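Local coordinates for protein fructose-bisphosphate aldolase (Thermus caldophilus, PDB 2FJK) that belongs to the class II fructose-bisphosphate aldolases, enzymes built on a TIM barrel, and holds 1,3-dihydroxyacetonephosphate in its pocket, at residues A[44-49]-A[73-78]; A[266-271]-A[278-283]. All blocks are in the same frame, centred on the assembly; numbering follows the deposited sequence.

Interaction 1: residues A[44-49]-A[73-78]; sequences VILALS and VPVAVH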
# COMPACT_ATOMS: atom_id res chain seq x y z
N VAL A 44 7.70 18.52 -7.47
CA VAL A 44 7.30 18.07 -8.80
C VAL A 44 5.86 17.58 -8.82
O VAL A 44 5.31 17.19 -7.79
CB VAL A 44 8.23 16.92 -9.30
CG1 VAL A 44 7.98 15.65 -8.49
CG2 VAL A 44 8.00 16.66 -10.79
N ILE A 45 5.27 17.60 -10.01
CA ILE A 45 3.90 17.16 -10.20
C ILE A 45 3.87 16.03 -11.22
O ILE A 45 4.40 16.16 -12.32
CB ILE A 45 3.00 18.30 -10.73
CG1 ILE A 45 2.83 19.37 -9.64
CG2 ILE A 45 1.63 17.76 -11.12
CD1 ILE A 45 2.03 20.58 -10.09
N LEU A 46 3.26 14.91 -10.85
CA LEU A 46 3.13 13.78 -11.77
C LEU A 46 1.76 13.94 -12.44
O LEU A 46 0.72 13.89 -11.78
CB LEU A 46 3.23 12.45 -11.01
CG LEU A 46 4.61 12.18 -10.41
CD1 LEU A 46 4.67 10.80 -9.80
CD2 LEU A 46 5.64 12.28 -11.51
N ALA A 47 1.77 14.18 -13.75
CA ALA A 47 0.53 14.38 -14.50
C ALA A 47 0.12 13.14 -15.28
O ALA A 47 0.94 12.52 -15.96
CB ALA A 47 0.68 15.57 -15.46
N LEU A 48 -1.14 12.78 -15.16
CA LEU A 48 -1.65 11.64 -15.88
C LEU A 48 -2.92 12.01 -16.65
O LEU A 48 -3.94 12.30 -16.05
CB LEU A 48 -1.96 10.49 -14.94
CG LEU A 48 -0.80 9.66 -14.40
CD1 LEU A 48 -0.05 10.45 -13.32
CD2 LEU A 48 -1.34 8.36 -13.84
N SER A 49 -2.84 11.97 -17.97
CA SER A 49 -4.01 12.28 -18.79
C SER A 49 -4.98 11.13 -18.62
O SER A 49 -4.72 10.17 -17.89
CB SER A 49 -3.59 12.37 -20.26
OG SER A 49 -3.20 11.08 -20.73
N VAL A 73 10.88 14.69 -1.72
CA VAL A 73 10.59 16.05 -2.15
C VAL A 73 9.08 16.14 -2.28
O VAL A 73 8.41 15.12 -2.32
CB VAL A 73 11.24 16.40 -3.53
CG1 VAL A 73 12.74 16.17 -3.47
CG2 VAL A 73 10.61 15.55 -4.63
N PRO A 74 8.52 17.36 -2.33
CA PRO A 74 7.06 17.47 -2.46
C PRO A 74 6.62 16.97 -3.82
O PRO A 74 7.15 17.40 -4.84
CB PRO A 74 6.80 18.97 -2.30
CG PRO A 74 8.00 19.45 -1.49
CD PRO A 74 9.13 18.68 -2.12
N VAL A 75 5.66 16.06 -3.84
CA VAL A 75 5.14 15.51 -5.09
C VAL A 75 3.62 15.52 -5.12
O VAL A 75 2.97 15.07 -4.18
CB VAL A 75 5.60 14.05 -5.31
CG1 VAL A 75 4.90 13.46 -6.53
CG2 VAL A 75 7.12 13.99 -5.49
N ALA A 76 3.06 16.03 -6.22
CA ALA A 76 1.61 16.07 -6.40
C ALA A 76 1.27 15.18 -7.59
O ALA A 76 2.03 15.10 -8.55
CB ALA A 76 1.14 17.50 -6.67
N VAL A 77 0.12 14.51 -7.50
CA VAL A 77 -0.35 13.64 -8.58
C VAL A 77 -1.65 14.27 -9.13
O VAL A 77 -2.69 14.23 -8.47
CB VAL A 77 -0.61 12.22 -8.03
CG1 VAL A 77 -1.16 11.32 -9.13
CG2 VAL A 77 0.70 11.65 -7.46
N HIS A 78 -1.57 14.86 -10.33
CA HIS A 78 -2.71 15.53 -10.97
C HIS A 78 -3.31 14.81 -12.18
O HIS A 78 -2.59 14.16 -12.94
CB HIS A 78 -2.31 16.94 -11.44
CG HIS A 78 -1.98 17.89 -10.34
ND1 HIS A 78 -2.17 19.25 -10.45
CD2 HIS A 78 -1.46 17.68 -9.10
CE1 HIS A 78 -1.79 19.84 -9.33
NE2 HIS A 78 -1.35 18.91 -8.50
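V44, L46 and L48 exchange backbone hydrogen bonds with P74, A76 and H78, five in all, in the staggered pattern of parallel strands. Strands 44-47 and 75-78 run 24° apart, pairing V44 with V75 through A47 with H78. The shortest bond runs from L46 N to A76 O, 2.6 Å, and L48 N continues the series past the strand end to H78 O at 3.0 Å. CA-H...O contacts fill in between them, such as V75 CA to V44 O at 3.2 Å.

Among the apolar contacts, V44 and V75 lie side by side, CG1 of V44 3.5 Å from CG2 of V75. L46 CG leans over to V75 CG1 at 4.1 Å. On the opposite face, which carries I45, A76 and H78, I45 CG1 packs on A76 CB. I45 CG2, anti to the backbone N, makes a CH-pi contact over one face of the H78 ring, 3.9 Å from the centroid and 20° off the normal, while CD1 of I45 lies 4.0 Å from CE1 of H78. H78 ND1 is hydrogen-bonded to K249.

This is the beta-alpha-beta unit 44-47, 50-68, 75-78 of the barrel, with the A47 side chain about 6 Å from 1,3-dihydroxyacetonephosphate. The face bearing V44, L46, V75 and V77 packs on helices 27-38 and 50-68; strand 19-23 bonds to the other edge of 44-47.

Interaction 2: residues A[266-271]-A[278-283]; sequences ETLGKN and RKYLGP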
# COMPACT_ATOMS: atom_id res chain seq x y z
N GLU A 266 17.15 5.17 -31.98
CA GLU A 266 18.58 5.06 -32.22
C GLU A 266 19.23 3.81 -31.62
O GLU A 266 20.12 3.24 -32.24
CB GLU A 266 19.32 6.33 -31.77
CG GLU A 266 19.44 6.59 -30.29
CD GLU A 266 20.52 7.64 -29.96
OE1 GLU A 266 20.53 8.71 -30.60
OE2 GLU A 266 21.35 7.38 -29.06
N THR A 267 18.80 3.39 -30.43
CA THR A 267 19.37 2.19 -29.81
C THR A 267 19.04 0.97 -30.66
O THR A 267 19.91 0.14 -30.93
CB THR A 267 18.82 1.95 -28.39
OG1 THR A 267 19.10 3.07 -27.55
CG2 THR A 267 19.46 0.72 -27.78
N LEU A 268 17.78 0.86 -31.08
CA LEU A 268 17.34 -0.26 -31.90
C LEU A 268 17.92 -0.17 -33.31
O LEU A 268 18.16 -1.18 -33.96
CB LEU A 268 15.81 -0.32 -31.95
CG LEU A 268 15.10 -0.78 -30.67
CD1 LEU A 268 13.60 -0.60 -30.86
CD2 LEU A 268 15.43 -2.25 -30.36
N GLY A 269 18.13 1.06 -33.78
CA GLY A 269 18.71 1.25 -35.10
C GLY A 269 20.19 0.87 -35.10
O GLY A 269 20.68 0.25 -36.03
N LYS A 270 20.89 1.23 -34.03
CA LYS A 270 22.31 0.92 -33.90
C LYS A 270 22.62 -0.54 -33.54
O LYS A 270 23.71 -1.03 -33.82
CB LYS A 270 22.94 1.77 -32.80
CG LYS A 270 22.98 3.26 -33.05
CD LYS A 270 23.57 3.92 -31.80
CE LYS A 270 23.97 5.37 -32.03
NZ LYS A 270 24.65 5.90 -30.81
N ASN A 271 21.68 -1.21 -32.89
CA ASN A 271 21.90 -2.58 -32.47
C ASN A 271 20.75 -3.49 -32.83
O ASN A 271 19.94 -3.85 -31.98
CB ASN A 271 22.12 -2.61 -30.96
CG ASN A 271 23.17 -1.62 -30.52
OD1 ASN A 271 24.36 -1.93 -30.46
ND2 ASN A 271 22.73 -0.40 -30.21
N ARG A 278 15.16 -3.41 -21.54
CA ARG A 278 15.87 -2.40 -20.77
C ARG A 278 17.05 -1.78 -21.51
O ARG A 278 17.44 -0.66 -21.21
CB ARG A 278 16.30 -2.99 -19.42
CG ARG A 278 16.97 -4.31 -19.52
CD ARG A 278 16.74 -5.18 -18.29
NE ARG A 278 17.32 -6.50 -18.53
CZ ARG A 278 17.42 -7.47 -17.62
NH1 ARG A 278 16.98 -7.29 -16.39
NH2 ARG A 278 17.95 -8.63 -17.97
N LYS A 279 17.61 -2.48 -22.49
CA LYS A 279 18.73 -1.95 -23.26
C LYS A 279 18.30 -0.73 -24.08
O LYS A 279 19.13 0.12 -24.40
CB LYS A 279 19.33 -3.01 -24.19
CG LYS A 279 19.98 -4.21 -23.47
CD LYS A 279 21.18 -3.79 -22.64
CE LYS A 279 21.76 -4.98 -21.89
NZ LYS A 279 22.71 -4.57 -20.82
N TYR A 280 17.03 -0.65 -24.44
CA TYR A 280 16.58 0.52 -25.18
C TYR A 280 15.63 1.41 -24.38
O TYR A 280 15.56 2.62 -24.63
CB TYR A 280 15.98 0.14 -26.56
CG TYR A 280 14.91 -0.94 -26.61
CD1 TYR A 280 13.57 -0.64 -26.39
CD2 TYR A 280 15.24 -2.26 -26.92
CE1 TYR A 280 12.57 -1.62 -26.49
CE2 TYR A 280 14.27 -3.25 -27.01
CZ TYR A 280 12.93 -2.93 -26.80
OH TYR A 280 11.96 -3.91 -26.88
N LEU A 281 14.93 0.84 -23.41
CA LEU A 281 14.03 1.64 -22.57
C LEU A 281 14.84 2.31 -21.47
O LEU A 281 14.46 3.36 -20.96
CB LEU A 281 12.95 0.76 -21.93
CG LEU A 281 12.00 0.03 -22.88
CD1 LEU A 281 11.04 -0.81 -22.05
CD2 LEU A 281 11.23 1.04 -23.75
N GLY A 282 15.96 1.69 -21.11
CA GLY A 282 16.83 2.24 -20.08
C GLY A 282 17.45 3.54 -20.55
O GLY A 282 17.34 4.57 -19.88
N PRO A 283 18.12 3.54 -21.71
CA PRO A 283 18.72 4.79 -22.18
C PRO A 283 17.65 5.80 -22.56
O PRO A 283 17.89 7.00 -22.49
CB PRO A 283 19.60 4.33 -23.35
CG PRO A 283 18.96 3.07 -23.80
CD PRO A 283 18.55 2.39 -22.53
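The Y280 ring receives L268 over one face: CG of the leucine stands 4.0 Å above the ring plane, displaced toward the rim, and CD2 comes closer still, 3.4 Å from CD2 of Y280 and 3.7 Å from its CE2. The leucine therefore covers the CD2-CE2 side of the ring rather than its centre, and the two side chains meet at a slant. With chi1 at 51°, Y280 CG lies between the backbone N and the carbonyl carbon, and this helps to place the CD2-CE2 side of the ring against L268. At the far end of the ring, the hydroxyl is hydrogen-bonded to T261 OG1 of the second subunit, whose F260 also packs against Y280. A second flat group, the N271 amide, takes no part across the contact but bonds back onto the end of helix 254-270, which it follows: ND2 donates to T267 O at 3.0 Å, in the carbonyl plane and on a lone pair, with the acceptor 9° out of the amide plane. T267 O also accepts from N271 N.

T267 is wedged between the segments at their closest CA pair, its CA 5.7 Å from that of Y280. Its methyl CG2, anti to the backbone N, touches Y280 CB at 3.7 Å and lies against K279 O. OG1 only packs against P283 CG, at 3.8 Å; its hydrogen bond is to L263 O, one turn back in the same helix.

Helices 254-270 and 277-299 thus form a helical hairpin, with short-segment axes 144° apart in direction and 9.4 Å apart at closest approach. The chemistry across it is van der Waals packing: the polar ends of T267 and Y280 bond elsewhere, and the tyrosine carries the contact on to the subunit interface.

In the fold
From the N terminus, interaction 1 comes first: segments 44-49 and 73-78 close a connection of 23 residues, most of it helix 50-68, and tie two neighbouring strands in the barrel core. Much later, interaction 2 closes a six-residue connection, bringing the end of helix 254-270 against the start of helix 277-299. The two closures follow in series, neither nesting nor crossing. The centres of interactions 1 and 2 lie about 28 Å apart, and the two do not touch; the centre of interaction 1 is about 9 Å from the chain centre, that of interaction 2 about 27 Å. The assembly brings the two regions together: S49 packs on R278 of the second subunit.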